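Local coordinates for ruler protein (Pseudomonas aeruginosa, PDB 5CUK) that probably acts as the molecular ruler that senses needle length in type III secretion, the crystallised piece being its C-terminal domain, at residues I25-A30 with H34-Q39; L38-P43 with V48-L53; I61-S66 with A71-A76; G78-R83 with L95-Q100. All coordinates share one frame; numbering follows the deposited sequence.

All four contacts belong to one small alpha/beta domain of the FliK hook-length control family, built on a mixed sheet ordered 35-42, 46-54, 59-65, 93-99. Contact 1 ties helix 11-29 to the outermost strand 35-42, and contact 2 continues along that strand, sharing L38 and Q39 and pairing it with strand 46-54; their centres lie about 11 Å apart. Contact 3 sets helix 67-75 against strand 59-65. Contact 4 sets helix 77-87 against strand 93-99, its centre about 5 Å from that of contact 3. Contacts 1 and 3, about 19 Å between centres, fall on opposite sides of the chain's centre. Each helix thus packs on a strand close to it in sequence, and the shared sheet joins the contacts into one compact domain.

Contact 1: I25-A30 with H34-Q39; sequences IQVASA and HAARLQ
Helix 25-29 and strand 35-39 run in broadly opposing directions, 143° apart, and their axes come within 6.3 Å, an approach close enough that A28 and A35 have their CA atoms 4.5 Å apart. The close approach is consistent with the small side chains here, alanines at 28, 35 and 36. The methyl of A28 points at the strand and rests on its backbone, with A28 CB 3.7 Å from A35 C, and the same methyl meets the CB of A36 at 3.9 Å. One residue back on the helix, V27 meets the A36 methyl from a second direction, roughly at right angles to A28: V27 CB stands 3.6 Å from A36 CB. The CG1 branch of V27, placed opposite the backbone N (chi1 176°), joins in at 3.8 Å from A36 CB, while CG2 makes no close approach to the strand. A36 CB thus packs against both V27 and A28, whereas the A35 CB points away from the helix. At the turn end the contact changes character, for the CA of H34 approaches the carbonyl oxygen of A28 at 3.4 Å with an angle of 151° at the hydrogen, a CA-H...O contact. The A28 side chain also touches V52 of strand 46-54. No hydrogen bond joins the two segments, so the helix end is seated by small apolar groups and one CA-H...O contact, while the conventional backbone bonds of A36 and L38 go to the neighbouring strand.

Contact 2: L38-P43 with V48-L53; sequences LQVRLP and VEVQVL
A beta hairpin formed by strands 35-42 and 46-54 supplies this contact, in which L38 and V40 pair with V50 and V48 through four backbone hydrogen bonds. L38 with V50 and V40 with V48 are antiparallel hydrogen-bonded pairs. Of their bonds V40 N to V48 O is 2.8 Å and almost straight, at 173°, whereas L38 N to V50 O is longer, 3.1 Å. Between them lies the non-hydrogen-bonded pair Q39 and E49, whose CA atoms are 4.4 Å apart. Its side chains stand on the face away from the valines and cross at about a right angle, with the amide and carboxylate planes 59° apart. E49 bends at chi2 (73°), which folds its carboxylate back over the neighbouring strand: OE1 sits 3.2 Å from Q39 CB, and CD lies 3.3 Å from the carbonyl oxygen of L38. The charge is matched elsewhere, as E49 OE2 makes a salt bridge with R37 NE. That partner probably offsets the nearness of OE2 to the L38 carbonyl oxygen, a pair of acceptors that cannot bond.

On the other face V40 CG2 meets V50 CG2 at 4.0 Å, each branch lying beside its own backbone N. Past the last bridge, L42 CD1 reaches V48 CG2 at 3.8 Å. This apolar face is covered by helix 11-29, whose R16 touches V40 and whose R24 touches L38 and V52. One face apolar against a helix and the other carrying polar side chains, the pairing is typical of a two-layer alpha/beta sandwich, here the hairpin at one edge of its sheet.

Contact 3: I61-S66 with A71-A76; sequences IEISAS and ALLQQA
Helix 67-75 meets I63 and A65 of strand 59-65 through a single leucine, reached on walking along the segment from A71. A71 gives its backbone oxygen to Q75 N, a helical bond of 3.0 Å, and L72 packs on L45, as the next residue does. L73 follows, its CA 8.7 Å from that of I63 and its side chain directed at the strand. Its CG lies beside the backbone N (chi1 -62°) and CD1 does the touching, 3.9 Å from I63 CG2 and 4.1 Å from A65 CB. I63 and A65 stand two apart on the strand and so present their side chains to the same face of the sheet, and both also touch V48 of the adjacent strand. I63 offers its CG2, opposite the backbone N, and its chain crosses that of L73 at about a right angle. The stretch is part of a beta-alpha-alpha-beta connection, in which strand 59-65 leads through helices 67-75 and 77-87 to the parallel strand 93-99; S66, at the N-cap of the first helix, bonds its OG to S69 OG. Next along the helix, Q74 packs on F97 of strand 93-99, which L73 also touches. A76 leaves helical geometry and stands at the N-cap position of helix 77-87, its side chain against L9.

Contact 4: G78-R83 with L95-Q100; sequences GELLER and LTFNQQ
L80 of helix 77-87 packs on L95 and F97 of strand 93-99, and L81 on L95; these are the final helix and strand of the beta-alpha-alpha-beta unit that closes this alpha/beta domain. The segment axes come no closer than 9.6 Å and their directions differ by 129°, so side chains rather than backbones span the gap. L95 contributes most through its CD2, which lies 4.1 Å from L80 CB and 3.7 Å from the backbone N of L81; its CG is set opposite the backbone N (chi1 175°), carrying the branch to the helix. L81 returns the contact from the flank, its CD1 4.2 Å from L95 CB. The methyl L80 CD2 meets F97 at the edge of its ring, near the ring plane, 4.2 Å from F97 CE1.

Around this first shell, L80 is backed by L14 and L17 of helix 11-29, and L95 also touches L84 on the same helix as L80. L70, L73 and Q74 of helix 67-75 touch the F97 side chain. R77 also lies against F97, and its NH1 gives a hydrogen bond to the carbonyl oxygen of L95, tying the start of the helix to the strand.

Contact 1: I25-A30 with H34-Q39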
loop_
_atom_site.group_PDB
_atom_site.type_symbol
_atom_site.label_atom_id
_atom_site.label_comp_id
_atom_site.label_asym_id
_atom_site.label_seq_id
_atom_site.Cartn_x
_atom_site.Cartn_y
_atom_site.Cartn_z
ATOM N N ILE A 25 6.059 -5.804 -3.190
ATOM C CA ILE A 25 5.883 -6.087 -4.586
ATOM C C ILE A 25 6.988 -7.038 -4.982
ATOM O O ILE A 25 6.740 -8.047 -5.619
ATOM C CB ILE A 25 5.893 -4.821 -5.443
ATOM C CG1 ILE A 25 4.603 -4.033 -5.240
ATOM C CG2 ILE A 25 5.939 -5.167 -6.887
ATOM C CD1 ILE A 25 4.589 -2.658 -5.943
ATOM N N GLN A 26 8.205 -6.730 -4.561
ATOM C CA GLN A 26 9.328 -7.591 -4.867
ATOM C C GLN A 26 9.181 -8.945 -4.204
ATOM O O GLN A 26 9.463 -9.932 -4.855
ATOM C CB GLN A 26 10.654 -6.971 -4.445
ATOM C CG GLN A 26 11.041 -5.707 -5.183
ATOM C CD GLN A 26 12.460 -5.276 -4.839
ATOM O OE1 GLN A 26 13.403 -6.091 -4.885
ATOM N NE2 GLN A 26 12.623 -4.000 -4.477
ATOM N N VAL A 27 8.763 -9.031 -2.935
ATOM C CA VAL A 27 8.638 -10.390 -2.357
ATOM C C VAL A 27 7.646 -11.229 -3.164
ATOM O O VAL A 27 7.878 -12.401 -3.436
ATOM C CB VAL A 27 8.183 -10.390 -0.915
ATOM C CG1 VAL A 27 7.980 -11.813 -0.417
ATOM C CG2 VAL A 27 9.172 -9.623 -0.039
ATOM N N ALA A 28 6.550 -10.603 -3.563
ATOM C CA ALA A 28 5.431 -11.318 -4.155
ATOM C C ALA A 28 5.720 -11.803 -5.582
ATOM O O ALA A 28 5.122 -12.778 -6.064
ATOM C CB ALA A 28 4.195 -10.445 -4.141
ATOM N N SER A 29 6.632 -11.100 -6.244
ATOM C CA SER A 29 7.076 -11.467 -7.575
ATOM C C SER A 29 7.719 -12.831 -7.469
ATOM O O SER A 29 7.340 -13.776 -8.171
ATOM C CB SER A 29 8.061 -10.430 -8.147
ATOM O OG SER A 29 9.391 -10.831 -7.901
ATOM N N ALA A 30 8.683 -12.946 -6.562
ATOM C CA ALA A 30 9.428 -14.197 -6.461
ATOM C C ALA A 30 8.901 -15.089 -5.342
ATOM O O ALA A 30 9.663 -15.531 -4.506
ATOM C CB ALA A 30 10.893 -13.908 -6.263
ATOM N N HIS A 34 2.255 -15.576 -4.863
ATOM C CA HIS A 34 2.116 -14.343 -5.639
ATOM C C HIS A 34 1.645 -13.214 -4.705
ATOM O O HIS A 34 0.998 -12.261 -5.133
ATOM C CB HIS A 34 1.115 -14.498 -6.792
ATOM C CG HIS A 34 1.342 -15.710 -7.638
ATOM N ND1 HIS A 34 2.442 -15.847 -8.465
ATOM C CD2 HIS A 34 0.622 -16.848 -7.781
ATOM C CE1 HIS A 34 2.387 -17.014 -9.077
ATOM N NE2 HIS A 34 1.289 -17.642 -8.682
ATOM N N ALA A 35 1.957 -13.337 -3.427
ATOM C CA ALA A 35 1.434 -12.397 -2.470
ATOM C C ALA A 35 2.477 -12.179 -1.394
ATOM O O ALA A 35 3.303 -13.078 -1.121
ATOM C CB ALA A 35 0.124 -12.905 -1.899
ATOM N N ALA A 36 2.484 -10.966 -0.835
ATOM C CA ALA A 36 3.378 -10.631 0.255
ATOM C C ALA A 36 2.681 -9.642 1.204
ATOM O O ALA A 36 1.769 -8.909 0.807
ATOM C CB ALA A 36 4.657 -10.060 -0.277
ATOM N N ARG A 37 3.119 -9.633 2.450
ATOM C CA ARG A 37 2.514 -8.786 3.441
ATOM C C ARG A 37 3.528 -8.492 4.518
ATOM O O ARG A 37 4.467 -9.256 4.710
ATOM C CB ARG A 37 1.260 -9.433 4.032
ATOM C CG ARG A 37 1.536 -10.460 5.094
ATOM C CD ARG A 37 0.252 -11.150 5.555
ATOM N NE ARG A 37 -0.395 -10.485 6.696
ATOM C CZ ARG A 37 -1.470 -9.695 6.610
ATOM N NH1 ARG A 37 -2.032 -9.453 5.424
ATOM N NH2 ARG A 37 -1.995 -9.156 7.709
ATOM N N LEU A 38 3.344 -7.358 5.194
ATOM C CA LEU A 38 4.241 -6.924 6.253
ATOM C C LEU A 38 3.505 -5.927 7.143
ATOM O O LEU A 38 2.645 -5.178 6.666
ATOM C CB LEU A 38 5.501 -6.288 5.659
ATOM C CG LEU A 38 6.733 -6.116 6.550
ATOM C CD1 LEU A 38 7.504 -7.416 6.652
ATOM C CD2 LEU A 38 7.636 -4.984 6.055
ATOM N N GLN A 39 3.834 -5.894 8.430
ATOM C CA GLN A 39 3.378 -4.767 9.226
ATOM C C GLN A 39 4.440 -3.665 9.234
ATOM O O GLN A 39 5.642 -3.919 9.426
ATOM C CB GLN A 39 3.036 -5.170 10.653
ATOM C CG GLN A 39 2.398 -4.020 11.416
ATOM C CD GLN A 39 2.020 -4.388 12.829
ATOM O OE1 GLN A 39 2.888 -4.611 13.670
ATOM N NE2 GLN A 39 0.721 -4.457 13.099
#

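Contact 2: L38-P43 with V48-L53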
loop_
_atom_site.group_PDB
_atom_site.type_symbol
_atom_site.label_atom_id
_atom_site.label_comp_id
_atom_site.label_asym_id
_atom_site.label_seq_id
_atom_site.Cartn_x
_atom_site.Cartn_y
_atom_site.Cartn_z
ATOM N N LEU A 38 3.344 -7.358 5.194
ATOM C CA LEU A 38 4.241 -6.924 6.253
ATOM C C LEU A 38 3.505 -5.927 7.143
ATOM O O LEU A 38 2.645 -5.178 6.666
ATOM C CB LEU A 38 5.501 -6.288 5.659
ATOM C CG LEU A 38 6.733 -6.116 6.550
ATOM C CD1 LEU A 38 7.504 -7.416 6.652
ATOM C CD2 LEU A 38 7.636 -4.984 6.055
ATOM N N GLN A 39 3.834 -5.894 8.430
ATOM C CA GLN A 39 3.378 -4.767 9.226
ATOM C C GLN A 39 4.440 -3.665 9.234
ATOM O O GLN A 39 5.642 -3.919 9.426
ATOM C CB GLN A 39 3.036 -5.170 10.653
ATOM C CG GLN A 39 2.398 -4.020 11.416
ATOM C CD GLN A 39 2.020 -4.388 12.829
ATOM O OE1 GLN A 39 2.888 -4.611 13.670
ATOM N NE2 GLN A 39 0.721 -4.457 13.099
ATOM N N VAL A 40 3.972 -2.441 9.018
ATOM C CA VAL A 40 4.821 -1.265 8.998
ATOM C C VAL A 40 4.370 -0.231 10.037
ATOM O O VAL A 40 3.180 -0.016 10.191
ATOM C CB VAL A 40 4.793 -0.614 7.618
ATOM C CG1 VAL A 40 5.920 0.364 7.495
ATOM C CG2 VAL A 40 4.866 -1.696 6.531
ATOM N N ARG A 41 5.307 0.400 10.744
ATOM C CA ARG A 41 4.951 1.570 11.552
ATOM C C ARG A 41 5.106 2.820 10.697
ATOM O O ARG A 41 6.164 3.083 10.108
ATOM C CB ARG A 41 5.800 1.684 12.832
ATOM C CG ARG A 41 7.303 1.540 12.602
ATOM C CD ARG A 41 8.153 2.314 13.635
ATOM N NE ARG A 41 9.584 2.050 13.449
ATOM C CZ ARG A 41 10.541 2.974 13.527
ATOM N NH1 ARG A 41 10.231 4.236 13.803
ATOM N NH2 ARG A 41 11.812 2.635 13.330
ATOM N N LEU A 42 4.021 3.561 10.571
ATOM C CA LEU A 42 4.107 4.868 9.949
ATOM C C LEU A 42 4.285 5.867 11.098
ATOM O O LEU A 42 3.674 5.698 12.155
ATOM C CB LEU A 42 2.876 5.140 9.079
ATOM C CG LEU A 42 2.632 4.035 8.033
ATOM C CD1 LEU A 42 1.349 4.288 7.288
ATOM C CD2 LEU A 42 3.798 3.914 7.055
ATOM N N PRO A 43 5.168 6.867 10.924
ATOM C CA PRO A 43 5.548 7.737 12.039
ATOM C C PRO A 43 4.341 8.294 12.762
ATOM O O PRO A 43 4.278 8.202 13.991
ATOM C CB PRO A 43 6.330 8.855 11.362
ATOM C CG PRO A 43 6.855 8.267 10.142
ATOM C CD PRO A 43 5.832 7.271 9.677
ATOM N N VAL A 48 0.372 -0.278 10.501
ATOM C CA VAL A 48 -0.367 -0.457 9.284
ATOM C C VAL A 48 0.055 -1.842 8.675
ATOM O O VAL A 48 1.219 -2.236 8.762
ATOM C CB VAL A 48 -0.052 0.742 8.378
ATOM C CG1 VAL A 48 0.353 0.348 7.010
ATOM C CG2 VAL A 48 -1.174 1.719 8.369
ATOM N N GLU A 49 -0.887 -2.597 8.117
ATOM C CA GLU A 49 -0.552 -3.818 7.397
ATOM C C GLU A 49 -0.599 -3.570 5.906
ATOM O O GLU A 49 -1.587 -3.035 5.408
ATOM C CB GLU A 49 -1.514 -4.952 7.765
ATOM C CG GLU A 49 -1.062 -6.316 7.259
ATOM C CD GLU A 49 0.141 -6.880 8.051
ATOM O OE1 GLU A 49 0.443 -6.371 9.167
ATOM O OE2 GLU A 49 0.777 -7.821 7.539
ATOM N N VAL A 50 0.458 -3.952 5.186
ATOM C CA VAL A 50 0.455 -3.872 3.735
ATOM C C VAL A 50 0.307 -5.264 3.135
ATOM O O VAL A 50 1.051 -6.139 3.461
ATOM C CB VAL A 50 1.741 -3.242 3.206
ATOM C CG1 VAL A 50 1.708 -3.179 1.693
ATOM C CG2 VAL A 50 1.906 -1.860 3.779
ATOM N N GLN A 51 -0.672 -5.467 2.268
ATOM C CA GLN A 51 -0.815 -6.738 1.556
ATOM C C GLN A 51 -0.841 -6.463 0.065
ATOM O O GLN A 51 -1.513 -5.525 -0.373
ATOM C CB GLN A 51 -2.099 -7.479 1.991
ATOM C CG GLN A 51 -2.403 -8.766 1.189
ATOM C CD GLN A 51 -1.640 -9.969 1.734
ATOM O OE1 GLN A 51 -1.785 -10.330 2.899
ATOM N NE2 GLN A 51 -0.801 -10.566 0.902
ATOM N N VAL A 52 -0.092 -7.239 -0.718
ATOM C CA VAL A 52 -0.187 -7.097 -2.147
ATOM C C VAL A 52 -0.480 -8.487 -2.718
ATOM O O VAL A 52 -0.160 -9.507 -2.108
ATOM C CB VAL A 52 1.086 -6.505 -2.821
ATOM C CG1 VAL A 52 1.754 -5.459 -1.951
ATOM C CG2 VAL A 52 2.062 -7.577 -3.190
ATOM N N LEU A 53 -1.165 -8.507 -3.847
ATOM C CA LEU A 53 -1.492 -9.744 -4.530
ATOM C C LEU A 53 -1.291 -9.471 -5.984
ATOM O O LEU A 53 -1.923 -8.614 -6.598
ATOM C CB LEU A 53 -2.913 -10.227 -4.281
ATOM C CG LEU A 53 -3.254 -11.516 -5.026
ATOM C CD1 LEU A 53 -2.378 -12.635 -4.471
ATOM C CD2 LEU A 53 -4.717 -11.845 -4.899
#

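Contact 3: I61-S66 with A71-A76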
loop_
_atom_site.group_PDB
_atom_site.type_symbol
_atom_site.label_atom_id
_atom_site.label_comp_id
_atom_site.label_asym_id
_atom_site.label_seq_id
_atom_site.Cartn_x
_atom_site.Cartn_y
_atom_site.Cartn_z
ATOM N N ILE A 61 -3.305 -3.936 -4.064
ATOM C CA ILE A 61 -2.638 -3.441 -2.844
ATOM C C ILE A 61 -3.715 -3.055 -1.853
ATOM O O ILE A 61 -4.604 -2.257 -2.164
ATOM C CB ILE A 61 -1.720 -2.233 -3.125
ATOM C CG1 ILE A 61 -0.650 -2.628 -4.133
ATOM C CG2 ILE A 61 -1.074 -1.668 -1.816
ATOM C CD1 ILE A 61 0.023 -1.486 -4.788
ATOM N N GLU A 62 -3.654 -3.655 -0.676
ATOM C CA GLU A 62 -4.572 -3.344 0.406
ATOM C C GLU A 62 -3.818 -2.886 1.660
ATOM O O GLU A 62 -2.854 -3.520 2.090
ATOM C CB GLU A 62 -5.436 -4.553 0.714
ATOM C CG GLU A 62 -6.458 -4.334 1.800
ATOM C CD GLU A 62 -7.073 -5.648 2.206
ATOM O OE1 GLU A 62 -8.171 -5.974 1.705
ATOM O OE2 GLU A 62 -6.440 -6.377 3.011
ATOM N N ILE A 63 -4.235 -1.737 2.195
ATOM C CA ILE A 63 -3.669 -1.196 3.411
ATOM C C ILE A 63 -4.698 -1.319 4.526
ATOM O O ILE A 63 -5.851 -0.921 4.368
ATOM C CB ILE A 63 -3.272 0.293 3.287
ATOM C CG1 ILE A 63 -2.589 0.588 1.946
ATOM C CG2 ILE A 63 -2.430 0.689 4.459
ATOM C CD1 ILE A 63 -1.347 -0.260 1.684
ATOM N N SER A 64 -4.263 -1.878 5.644
ATOM C CA SER A 64 -5.112 -2.082 6.794
ATOM C C SER A 64 -4.551 -1.212 7.898
ATOM O O SER A 64 -3.329 -1.183 8.125
ATOM C CB SER A 64 -5.146 -3.553 7.205
ATOM O OG SER A 64 -5.545 -4.347 6.105
ATOM N N ALA A 65 -5.447 -0.482 8.565
ATOM C CA ALA A 65 -5.037 0.503 9.557
ATOM C C ALA A 65 -6.116 0.771 10.606
ATOM O O ALA A 65 -7.260 0.366 10.453
ATOM C CB ALA A 65 -4.668 1.805 8.862
ATOM N N SER A 66 -5.742 1.514 11.641
ATOM C CA SER A 66 -6.691 1.978 12.645
ATOM C C SER A 66 -7.751 2.855 11.968
ATOM O O SER A 66 -7.568 3.301 10.809
ATOM C CB SER A 66 -5.961 2.730 13.755
ATOM O OG SER A 66 -5.604 4.022 13.313
ATOM N N ALA A 71 -9.107 7.026 7.844
ATOM C CA ALA A 71 -9.746 8.220 7.340
ATOM C C ALA A 71 -8.725 9.080 6.610
ATOM O O ALA A 71 -9.027 9.666 5.579
ATOM C CB ALA A 71 -10.394 9.008 8.472
ATOM N N LEU A 72 -7.512 9.144 7.137
ATOM C CA LEU A 72 -6.475 9.902 6.490
ATOM C C LEU A 72 -6.097 9.262 5.159
ATOM O O LEU A 72 -5.827 9.968 4.181
ATOM C CB LEU A 72 -5.258 9.998 7.392
ATOM C CG LEU A 72 -5.436 10.860 8.646
ATOM C CD1 LEU A 72 -4.175 10.808 9.471
ATOM C CD2 LEU A 72 -5.751 12.273 8.240
ATOM N N LEU A 73 -6.085 7.930 5.109
ATOM C CA LEU A 73 -5.727 7.265 3.852
ATOM C C LEU A 73 -6.788 7.523 2.776
ATOM O O LEU A 73 -6.457 7.858 1.643
ATOM C CB LEU A 73 -5.531 5.754 4.074
ATOM C CG LEU A 73 -4.396 5.410 5.053
ATOM C CD1 LEU A 73 -4.399 3.910 5.380
ATOM C CD2 LEU A 73 -3.064 5.837 4.474
ATOM N N GLN A 74 -8.062 7.400 3.154
ATOM C CA GLN A 74 -9.164 7.602 2.215
ATOM C C GLN A 74 -9.220 9.032 1.733
ATOM O O GLN A 74 -9.498 9.274 0.561
ATOM C CB GLN A 74 -10.500 7.214 2.842
ATOM C CG GLN A 74 -10.373 6.049 3.807
ATOM C CD GLN A 74 -11.531 5.077 3.740
ATOM O OE1 GLN A 74 -11.684 4.362 2.750
ATOM N NE2 GLN A 74 -12.345 5.029 4.800
ATOM N N GLN A 75 -8.937 9.983 2.630
ATOM C CA GLN A 75 -8.886 11.387 2.218
ATOM C C GLN A 75 -7.758 11.596 1.223
ATOM O O GLN A 75 -7.821 12.490 0.381
ATOM C CB GLN A 75 -8.709 12.327 3.418
ATOM C CG GLN A 75 -9.874 12.296 4.350
ATOM C CD GLN A 75 -9.702 13.258 5.505
ATOM O OE1 GLN A 75 -8.873 14.181 5.462
ATOM N NE2 GLN A 75 -10.460 13.025 6.571
ATOM N N ALA A 76 -6.725 10.766 1.331
ATOM C CA ALA A 76 -5.574 10.855 0.442
ATOM C C ALA A 76 -5.544 9.735 -0.622
ATOM O O ALA A 76 -4.521 9.527 -1.266
ATOM C CB ALA A 76 -4.309 10.827 1.250
#

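Contact 4: G78-R83 with L95-Q100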
loop_
_atom_site.group_PDB
_atom_site.type_symbol
_atom_site.label_atom_id
_atom_site.label_comp_id
_atom_site.label_asym_id
_atom_site.label_seq_id
_atom_site.Cartn_x
_atom_site.Cartn_y
_atom_site.Cartn_z
ATOM N N GLY A 78 -6.696 9.356 -3.747
ATOM C CA GLY A 78 -6.240 9.790 -5.060
ATOM C C GLY A 78 -4.728 9.955 -5.211
ATOM O O GLY A 78 -4.123 9.478 -6.194
ATOM N N GLU A 79 -4.103 10.639 -4.255
ATOM C CA GLU A 79 -2.638 10.787 -4.263
ATOM C C GLU A 79 -1.945 9.432 -4.086
ATOM O O GLU A 79 -0.875 9.167 -4.641
ATOM C CB GLU A 79 -2.164 11.750 -3.154
ATOM C CG GLU A 79 -0.631 11.752 -2.934
ATOM C CD GLU A 79 -0.169 12.375 -1.589
ATOM O OE1 GLU A 79 0.959 12.908 -1.551
ATOM O OE2 GLU A 79 -0.905 12.332 -0.569
ATOM N N LEU A 80 -2.537 8.587 -3.264
ATOM C CA LEU A 80 -1.866 7.351 -2.942
ATOM C C LEU A 80 -1.881 6.399 -4.174
ATOM O O LEU A 80 -0.823 5.941 -4.604
ATOM C CB LEU A 80 -2.506 6.709 -1.711
ATOM C CG LEU A 80 -1.601 5.592 -1.206
ATOM C CD1 LEU A 80 -0.191 6.132 -0.995
ATOM C CD2 LEU A 80 -2.166 4.974 0.065
ATOM N N LEU A 81 -3.064 6.143 -4.741
ATOM C CA LEU A 81 -3.205 5.385 -5.985
ATOM C C LEU A 81 -2.174 5.802 -7.023
ATOM O O LEU A 81 -1.479 4.988 -7.646
ATOM C CB LEU A 81 -4.609 5.587 -6.552
ATOM C CG LEU A 81 -4.875 4.901 -7.901
ATOM C CD1 LEU A 81 -4.529 3.445 -7.826
ATOM C CD2 LEU A 81 -6.324 5.048 -8.355
ATOM N N GLU A 82 -2.056 7.106 -7.178
ATOM C CA GLU A 82 -1.323 7.683 -8.273
ATOM C C GLU A 82 0.168 7.481 -8.132
ATOM O O GLU A 82 0.854 7.245 -9.118
ATOM C CB GLU A 82 -1.662 9.157 -8.366
ATOM C CG GLU A 82 -0.638 10.002 -9.071
ATOM C CD GLU A 82 -1.074 11.457 -9.108
ATOM O OE1 GLU A 82 -1.907 11.851 -8.252
ATOM O OE2 GLU A 82 -0.580 12.191 -9.995
ATOM N N ARG A 83 0.663 7.557 -6.905
ATOM C CA ARG A 83 2.066 7.286 -6.631
ATOM C C ARG A 83 2.379 5.798 -6.631
ATOM O O ARG A 83 3.484 5.390 -6.935
ATOM C CB ARG A 83 2.459 7.862 -5.269
ATOM C CG ARG A 83 2.153 9.354 -5.130
ATOM C CD ARG A 83 3.061 10.124 -6.084
ATOM N NE ARG A 83 4.481 9.835 -5.840
ATOM C CZ ARG A 83 5.277 10.652 -5.151
ATOM N NH1 ARG A 83 4.771 11.788 -4.679
ATOM N NH2 ARG A 83 6.567 10.352 -4.954
ATOM N N LEU A 95 -6.143 -0.310 -5.572
ATOM C CA LEU A 95 -5.897 0.102 -4.193
ATOM C C LEU A 95 -7.139 -0.031 -3.348
ATOM O O LEU A 95 -8.185 0.472 -3.706
ATOM C CB LEU A 95 -5.416 1.555 -4.145
ATOM C CG LEU A 95 -5.239 2.120 -2.739
ATOM C CD1 LEU A 95 -4.124 1.387 -2.023
ATOM C CD2 LEU A 95 -4.978 3.632 -2.763
ATOM N N THR A 96 -7.026 -0.729 -2.230
ATOM C CA THR A 96 -8.136 -0.857 -1.306
ATOM C C THR A 96 -7.686 -0.657 0.162
ATOM O O THR A 96 -6.493 -0.801 0.483
ATOM C CB THR A 96 -8.802 -2.226 -1.441
ATOM O OG1 THR A 96 -7.818 -3.231 -1.212
ATOM C CG2 THR A 96 -9.372 -2.423 -2.845
ATOM N N PHE A 97 -8.648 -0.338 1.033
ATOM C CA PHE A 97 -8.399 -0.130 2.462
ATOM C C PHE A 97 -9.222 -1.067 3.347
ATOM O O PHE A 97 -10.343 -1.435 3.019
ATOM C CB PHE A 97 -8.672 1.323 2.830
ATOM C CG PHE A 97 -7.863 2.281 2.045
ATOM C CD1 PHE A 97 -6.500 2.377 2.250
ATOM C CD2 PHE A 97 -8.447 3.063 1.065
ATOM C CE1 PHE A 97 -5.724 3.240 1.492
ATOM C CE2 PHE A 97 -7.677 3.929 0.309
ATOM C CZ PHE A 97 -6.314 4.016 0.525
ATOM N N ASN A 98 -8.638 -1.458 4.469
ATOM C CA ASN A 98 -9.205 -2.467 5.356
ATOM C C ASN A 98 -9.033 -1.983 6.793
ATOM O O ASN A 98 -8.150 -1.162 7.060
ATOM C CB ASN A 98 -8.486 -3.804 5.146
ATOM C CG ASN A 98 -9.284 -5.015 5.624
ATOM O OD1 ASN A 98 -10.496 -5.103 5.416
ATOM N ND2 ASN A 98 -8.586 -5.970 6.258
ATOM N N GLN A 99 -9.836 -2.495 7.725
ATOM C CA GLN A 99 -9.642 -2.156 9.126
ATOM C C GLN A 99 -8.762 -3.182 9.833
ATOM O O GLN A 99 -8.810 -4.362 9.539
ATOM C CB GLN A 99 -10.978 -2.004 9.847
ATOM C CG GLN A 99 -10.933 -0.845 10.845
ATOM C CD GLN A 99 -12.117 -0.824 11.807
ATOM O OE1 GLN A 99 -13.273 -0.710 11.389
ATOM N NE2 GLN A 99 -11.828 -0.891 13.106
ATOM N N GLN A 100 -7.949 -2.706 10.773
ATOM C CA GLN A 100 -6.875 -3.522 11.341
ATOM C C GLN A 100 -7.334 -4.907 11.809
ATOM O O GLN A 100 -6.995 -5.931 11.191
ATOM C CB GLN A 100 -6.215 -2.761 12.499
ATOM C CG GLN A 100 -4.845 -3.309 12.925
ATOM C CD GLN A 100 -3.832 -3.387 11.772
ATOM O OE1 GLN A 100 -3.847 -4.333 10.961
ATOM N NE2 GLN A 100 -2.942 -2.392 11.701
#